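Local coordinates for tumour necrosis factor receptor (Ectromelia virus, PDB 3ON9), which probably blunts host immune defence by binding tumour necrosis factor and chemokines, this chain being its C-terminal SECRET domain, the chemokine-binding part, at residues Val18-Cys23 and Tyr55-Val59; Ile27-Ser31 and Thr41-Glu45; Arg96-Thr101 and Val142-Thr146. All blocks are in the same frame, centred on the assembly; numbering follows the deposited sequence.

Contact 1: Val18-Cys23 and Tyr55-Val59; sequences VNKTSC and YYSVV
Tyr-56 leaves the strand 51-59 and pushes its ring up against the loop Val-18 to Cys-23, with CG anti to the backbone N (chi1 173°). Its CB starts beside the sulfur of Cys-23, 3.7 Å from SG. CG faces the same sulfur, and beyond it CD2 comes to 3.6 Å from SG; the sulfur sits obliquely to the ring, 4.7 Å from its centroid, in a sulfur-aromatic contact. CE2 then passes the backbone, with the carbonyl oxygens of Lys-20 and Thr-21 both near the ring plane at its edge. At the tip, OH donates a hydrogen bond to Lys-20 O (2.7 Å), lying 22° out of the plane of that carbonyl, while the isopropyl group of Val-18 packs around the hydroxyl, its CB 3.6 Å from OH. The buried phenol is thus tied at its end and flanked by sulfur at its base.

Val-58, two residues on, faces the same loop: its CG2 meets CG2 of Val-18 tip to tip at 3.9 Å, and the side chain of Thr-21 crosses that of Val-58 at about a right angle, CG2 against CB. A water lies between Thr-21 O and Tyr-56 O, within hydrogen-bonding distance of both. Cys-23 is itself disulfide-bonded to Cys-160, so the tyrosine packs beside a covalent staple to the C-terminal tail, where a connecting loop closes over an outermost strand of the SECRET beta-sandwich.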
# COMPACT_ATOMS: atom_id res chain seq x y z
N VAL A 18 2.51 -3.88 -15.97
CA VAL A 18 1.05 -4.01 -16.00
C VAL A 18 0.57 -3.85 -17.43
O VAL A 18 1.20 -3.15 -18.24
CB VAL A 18 0.31 -3.03 -15.06
CG1 VAL A 18 0.71 -3.29 -13.61
CG2 VAL A 18 0.57 -1.57 -15.44
N ASN A 19 -0.53 -4.53 -17.75
CA ASN A 19 -1.09 -4.52 -19.09
C ASN A 19 -2.43 -3.80 -19.16
O ASN A 19 -2.97 -3.61 -20.25
CB ASN A 19 -1.29 -5.95 -19.57
CG ASN A 19 -0.01 -6.73 -19.62
OD1 ASN A 19 0.88 -6.42 -20.42
ND2 ASN A 19 0.11 -7.74 -18.77
N LYS A 20 -2.97 -3.44 -18.00
CA LYS A 20 -4.29 -2.82 -17.93
C LYS A 20 -4.21 -1.49 -17.21
O LYS A 20 -3.46 -1.34 -16.24
CB LYS A 20 -5.27 -3.72 -17.17
CG LYS A 20 -5.37 -5.15 -17.68
CD LYS A 20 -5.82 -5.20 -19.11
CE LYS A 20 -5.96 -6.65 -19.56
NZ LYS A 20 -6.40 -6.74 -20.98
N THR A 21 -5.00 -0.52 -17.68
CA THR A 21 -5.03 0.80 -17.06
C THR A 21 -6.34 1.03 -16.33
O THR A 21 -6.40 1.82 -15.38
CB THR A 21 -4.77 1.92 -18.09
OG1 THR A 21 -5.77 1.90 -19.11
CG2 THR A 21 -3.39 1.74 -18.73
N SER A 22 -7.40 0.35 -16.76
CA SER A 22 -8.70 0.54 -16.12
C SER A 22 -8.81 -0.26 -14.84
O SER A 22 -8.47 -1.44 -14.79
CB SER A 22 -9.82 0.14 -17.07
OG SER A 22 -9.91 1.06 -18.14
N CYS A 23 -9.28 0.40 -13.78
CA CYS A 23 -9.41 -0.27 -12.49
C CYS A 23 -10.73 0.04 -11.80
O CYS A 23 -11.45 0.98 -12.18
CB CYS A 23 -8.23 0.09 -11.56
SG CYS A 23 -7.99 1.86 -11.25
N TYR A 55 -5.52 5.19 -5.44
CA TYR A 55 -5.16 5.58 -6.80
C TYR A 55 -4.43 4.45 -7.49
O TYR A 55 -3.91 3.55 -6.84
CB TYR A 55 -4.31 6.86 -6.79
CG TYR A 55 -3.04 6.77 -5.98
CD1 TYR A 55 -1.85 6.35 -6.56
CD2 TYR A 55 -3.04 7.08 -4.62
CE1 TYR A 55 -0.69 6.26 -5.81
CE2 TYR A 55 -1.89 6.99 -3.87
CZ TYR A 55 -0.71 6.58 -4.47
OH TYR A 55 0.45 6.49 -3.71
N TYR A 56 -4.42 4.50 -8.82
CA TYR A 56 -3.74 3.53 -9.67
C TYR A 56 -3.52 4.26 -10.99
O TYR A 56 -4.47 4.61 -11.69
CB TYR A 56 -4.62 2.28 -9.85
CG TYR A 56 -4.08 1.28 -10.86
CD1 TYR A 56 -3.16 0.31 -10.48
CD2 TYR A 56 -4.51 1.30 -12.18
CE1 TYR A 56 -2.66 -0.61 -11.41
CE2 TYR A 56 -4.01 0.40 -13.11
CZ TYR A 56 -3.10 -0.56 -12.71
OH TYR A 56 -2.62 -1.47 -13.63
N SER A 57 -2.26 4.51 -11.32
CA SER A 57 -1.92 5.35 -12.46
C SER A 57 -0.74 4.74 -13.20
O SER A 57 0.23 4.28 -12.57
CB SER A 57 -1.60 6.77 -11.99
OG SER A 57 -1.44 7.64 -13.09
N VAL A 58 -0.81 4.75 -14.53
CA VAL A 58 0.10 3.98 -15.35
C VAL A 58 0.81 4.83 -16.41
O VAL A 58 0.20 5.72 -17.04
CB VAL A 58 -0.65 2.82 -16.07
CG1 VAL A 58 0.30 2.06 -16.99
CG2 VAL A 58 -1.28 1.87 -15.04
N VAL A 59 2.09 4.56 -16.61
CA VAL A 59 2.84 5.12 -17.73
C VAL A 59 3.46 3.93 -18.42
O VAL A 59 4.30 3.24 -17.85
CB VAL A 59 3.94 6.07 -17.27
CG1 VAL A 59 4.83 6.48 -18.45
CG2 VAL A 59 3.32 7.29 -16.59
O HOH W 1 -4.62 3.80 -14.47

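Contact 2: Ile27-Ser31 and Thr41-Glu45; sequences IGSSS and TLTHE
Ser-31 and Leu-42 face each other as an antiparallel hydrogen-bonded pair, and two backbone bonds join them. Leu-42 N donates a hydrogen bond to Ser-31 O at 2.8 Å, almost straight at 172°; Ser-31 N in turn donates to Leu-42 O, also 2.8 Å long but more bent, at 148°. Both donors lie in the plane of the carbonyl they use. CA-H...O contacts flank the pair, Ser-30 CA to Leu-42 O and Thr-41 CA to Ser-31 O, each 3.4 Å. Ser-31 is buried, its CB close to that of Leu-42, whose side chain continues inward to Phe-67 of the facing sheet.

These bonds belong to the beta hairpin of strands 30-34 and 38-45, which lies within the six-stranded sheet of the SECRET sandwich; strand 82-89 continues the sheet on the far side of 38-45, sharing backbone hydrogen bonds with Thr-41 and Thr-43.

His-44 reaches back from the second strand toward the turn before the first, its CG set between its backbone N and carbonyl carbon (chi1 50°), and the imidazole meets the ring of Phe-51 with the two planes inclined to each other. A water links the backbones here: it donates to Ser-29 O and accepts from His-44 N (3.0 Å). The same water sits over the centre of one imidazole face, 3.3 Å above the plane. On the other side of the hairpin from Leu-42, Ser-30 directs OG, anti to its own N, against the methyl group of Thr-41, with CG2 of Thr-41 3.1 Å from OG and the Thr-43 methyl farther off at 3.9 Å from the same oxygen.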
# COMPACT_ATOMS: atom_id res chain seq x y z
N ILE A 27 -13.46 0.82 -1.20
CA ILE A 27 -12.87 1.06 0.11
C ILE A 27 -13.78 0.56 1.22
O ILE A 27 -14.99 0.47 1.05
CB ILE A 27 -12.50 2.56 0.28
CG1 ILE A 27 -11.32 2.91 -0.64
CG2 ILE A 27 -12.11 2.87 1.72
CD1 ILE A 27 -10.89 4.36 -0.59
N GLY A 28 -13.18 0.17 2.34
CA GLY A 28 -13.93 -0.36 3.46
C GLY A 28 -12.99 -1.12 4.38
O GLY A 28 -11.78 -0.90 4.34
N SER A 29 -13.55 -2.03 5.17
CA SER A 29 -12.77 -2.87 6.08
C SER A 29 -11.68 -3.63 5.33
O SER A 29 -10.57 -3.82 5.84
CB SER A 29 -13.72 -3.84 6.77
OG SER A 29 -14.54 -3.15 7.69
N SER A 30 -12.02 -4.10 4.14
CA SER A 30 -11.06 -4.73 3.25
C SER A 30 -11.11 -3.94 1.94
O SER A 30 -11.98 -4.14 1.11
CB SER A 30 -11.41 -6.21 3.02
OG SER A 30 -10.47 -6.85 2.17
N SER A 31 -10.17 -3.01 1.80
CA SER A 31 -10.18 -2.11 0.65
C SER A 31 -9.48 -2.75 -0.54
O SER A 31 -8.43 -3.38 -0.40
CB SER A 31 -9.49 -0.79 1.02
OG SER A 31 -10.16 -0.11 2.07
N THR A 41 -5.42 -5.94 -2.09
CA THR A 41 -6.36 -5.98 -0.96
C THR A 41 -5.67 -5.54 0.32
O THR A 41 -4.65 -6.10 0.73
CB THR A 41 -6.96 -7.40 -0.77
OG1 THR A 41 -7.60 -7.81 -1.98
CG2 THR A 41 -7.97 -7.43 0.38
N LEU A 42 -6.24 -4.50 0.94
CA LEU A 42 -5.71 -3.92 2.16
C LEU A 42 -6.67 -4.06 3.34
O LEU A 42 -7.82 -3.65 3.26
CB LEU A 42 -5.45 -2.43 1.93
CG LEU A 42 -5.22 -1.58 3.18
CD1 LEU A 42 -3.87 -1.87 3.83
CD2 LEU A 42 -5.34 -0.12 2.81
N THR A 43 -6.19 -4.61 4.44
CA THR A 43 -6.92 -4.51 5.70
C THR A 43 -6.14 -3.69 6.73
O THR A 43 -4.94 -3.44 6.58
CB THR A 43 -7.33 -5.88 6.29
OG1 THR A 43 -6.17 -6.62 6.67
CG2 THR A 43 -8.15 -6.69 5.29
N HIS A 44 -6.84 -3.25 7.76
CA HIS A 44 -6.30 -2.25 8.67
C HIS A 44 -6.96 -2.36 10.03
O HIS A 44 -7.33 -1.35 10.64
CB HIS A 44 -6.54 -0.87 8.08
CG HIS A 44 -7.96 -0.65 7.65
ND1 HIS A 44 -8.40 -0.87 6.36
CD2 HIS A 44 -9.05 -0.29 8.36
CE1 HIS A 44 -9.70 -0.63 6.29
NE2 HIS A 44 -10.12 -0.27 7.49
N GLU A 45 -7.10 -3.59 10.52
CA GLU A 45 -7.77 -3.83 11.79
C GLU A 45 -7.06 -3.14 12.95
O GLU A 45 -5.84 -3.23 13.09
CB GLU A 45 -7.90 -5.33 12.08
CG GLU A 45 -8.63 -5.63 13.40
CD GLU A 45 -8.96 -7.10 13.58
OE1 GLU A 45 -8.58 -7.91 12.72
OE2 GLU A 45 -9.60 -7.45 14.60
O HOH W 2 -9.74 -3.66 8.23

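Contact 3: Arg96-Thr101 and Val142-Thr146; sequences RQLTPT and VAYHT
Ala-143 O receives the one direct hydrogen bond between these segments, from Thr-101 N at 2.8 Å, with the N-H meeting it at 144°. The donor stands nearly in line with the C=O bond, and Pro-100 CA adds a CA-H...O contact to the same oxygen at 3.1 Å. In the beta-sandwich of the SECRET domain, this is where the chain leaving edge strand 95-97 of one sheet runs over edge strand 140-145 of the other, closing one lateral margin.

Tyr-144 gives up more surface to the contact than any other residue. Its ring lies alongside Pro-100, the two side chains pointing the same way, and Pro-100 CB rests over one face in a CH-pi contact, 4.1 Å from the centroid and 23° off the normal. Leu-98 reaches the ring edge instead: its carbonyl O lies near the ring plane, and its CB packs on CD1 at 3.7 Å. CG of Tyr-144 anti to the carbonyl carbon (chi1 -52°) carries the ring back under this run of chain. Pro-100 CB also touches CG1 of Val-142.

Two waters bridge the segments. One donates to Thr-99 O and accepts from His-145 N; the other accepts from Ala-143 N and pairs with Thr-101 OG1. His-145 turns its ND1 to Asp-124, leaving CD2 near Thr-101 CG2. At the far end Leu-98 CD2 packs on one face of the Arg-96 guanidinium, and the methyl CG2 of Thr-146 touches both groups, 3.9 Å from Leu-98 CD1 and 3.7 Å from Arg-96 NH2.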
# COMPACT_ATOMS: atom_id res chain seq x y z
N ARG A 96 2.94 -16.07 -1.03
CA ARG A 96 4.23 -15.99 -0.35
C ARG A 96 4.36 -14.64 0.32
O ARG A 96 3.71 -13.67 -0.06
CB ARG A 96 5.39 -16.24 -1.32
CG ARG A 96 5.72 -15.08 -2.22
CD ARG A 96 6.95 -15.41 -3.07
NE ARG A 96 7.32 -14.31 -3.95
CZ ARG A 96 8.34 -13.48 -3.72
NH1 ARG A 96 9.07 -13.63 -2.62
NH2 ARG A 96 8.62 -12.51 -4.57
N GLN A 97 5.18 -14.59 1.36
CA GLN A 97 5.35 -13.39 2.15
C GLN A 97 6.58 -12.63 1.70
O GLN A 97 7.60 -13.22 1.35
CB GLN A 97 5.46 -13.78 3.64
CG GLN A 97 6.68 -13.27 4.36
CD GLN A 97 6.89 -13.95 5.71
OE1 GLN A 97 5.97 -14.02 6.51
NE2 GLN A 97 8.10 -14.43 5.96
N LEU A 98 6.47 -11.30 1.68
CA LEU A 98 7.61 -10.42 1.45
C LEU A 98 8.18 -9.97 2.78
O LEU A 98 7.45 -9.80 3.77
CB LEU A 98 7.19 -9.19 0.62
CG LEU A 98 6.57 -9.52 -0.74
CD1 LEU A 98 6.46 -8.25 -1.57
CD2 LEU A 98 7.37 -10.58 -1.48
N THR A 99 9.50 -9.78 2.81
CA THR A 99 10.19 -9.38 4.02
C THR A 99 10.63 -7.94 3.86
O THR A 99 11.19 -7.57 2.83
CB THR A 99 11.42 -10.27 4.25
OG1 THR A 99 10.98 -11.61 4.50
CG2 THR A 99 12.23 -9.79 5.44
N PRO A 100 10.37 -7.10 4.88
CA PRO A 100 10.71 -5.68 4.79
C PRO A 100 12.22 -5.47 4.88
O PRO A 100 12.95 -6.35 5.33
CB PRO A 100 10.04 -5.05 6.02
CG PRO A 100 9.48 -6.15 6.80
CD PRO A 100 9.82 -7.47 6.19
N THR A 101 12.68 -4.30 4.45
CA THR A 101 14.12 -4.06 4.46
C THR A 101 14.64 -3.58 5.81
O THR A 101 15.84 -3.52 6.02
CB THR A 101 14.53 -3.07 3.36
OG1 THR A 101 13.91 -1.81 3.62
CG2 THR A 101 14.13 -3.60 1.99
N VAL A 142 8.07 1.33 6.15
CA VAL A 142 8.26 -0.11 6.00
C VAL A 142 8.32 -0.43 4.51
O VAL A 142 7.32 -0.27 3.80
CB VAL A 142 7.12 -0.92 6.66
CG1 VAL A 142 7.49 -2.39 6.71
CG2 VAL A 142 6.84 -0.40 8.08
N ALA A 143 9.49 -0.85 4.03
CA ALA A 143 9.70 -1.01 2.58
C ALA A 143 9.93 -2.45 2.17
O ALA A 143 10.60 -3.21 2.86
CB ALA A 143 10.87 -0.12 2.10
N TYR A 144 9.32 -2.84 1.04
CA TYR A 144 9.48 -4.18 0.49
C TYR A 144 9.80 -4.07 -0.99
O TYR A 144 9.24 -3.23 -1.69
CB TYR A 144 8.18 -4.98 0.62
CG TYR A 144 7.55 -5.04 2.00
CD1 TYR A 144 7.60 -6.20 2.75
CD2 TYR A 144 6.88 -3.94 2.53
CE1 TYR A 144 7.02 -6.26 4.00
CE2 TYR A 144 6.29 -4.00 3.78
CZ TYR A 144 6.36 -5.17 4.51
OH TYR A 144 5.78 -5.25 5.75
N HIS A 145 10.70 -4.94 -1.47
CA HIS A 145 11.05 -4.96 -2.89
C HIS A 145 11.32 -6.39 -3.36
O HIS A 145 12.12 -7.09 -2.75
CB HIS A 145 12.32 -4.13 -3.14
CG HIS A 145 12.27 -2.75 -2.57
ND1 HIS A 145 11.45 -1.76 -3.08
CD2 HIS A 145 12.95 -2.18 -1.54
CE1 HIS A 145 11.62 -0.66 -2.38
NE2 HIS A 145 12.52 -0.88 -1.44
N THR A 146 10.66 -6.81 -4.44
CA THR A 146 10.95 -8.14 -5.00
C THR A 146 12.14 -8.15 -5.95
O THR A 146 12.74 -9.20 -6.18
CB THR A 146 9.74 -8.73 -5.75
OG1 THR A 146 9.42 -7.91 -6.89
CG2 THR A 146 8.52 -8.80 -4.83
O HOH W 3 11.81 -6.84 0.48
O HOH W 4 12.04 -0.79 5.47

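All three contacts are partly buried, but the margins of the sandwich belong to contacts 1 and 3. Contact 2 lies within one sheet, between two of its inner strands, and depends on regular hairpin bonds; contact 1 and contact 3 bring irregular chain against the two outermost strands of the five-stranded sheet, 51-59 and 140-145, which lie at its opposite edges. There the backbone pairing is sparse, and an aromatic ring does much of the work: a tyrosine hydroxyl tied to a loop carbonyl in contact 1, a tyrosine face under proline in contact 3. A bridging water occurs at each contact. Along the chain, contact 2 is nested inside the loop closed by contact 1, and contact 3 follows.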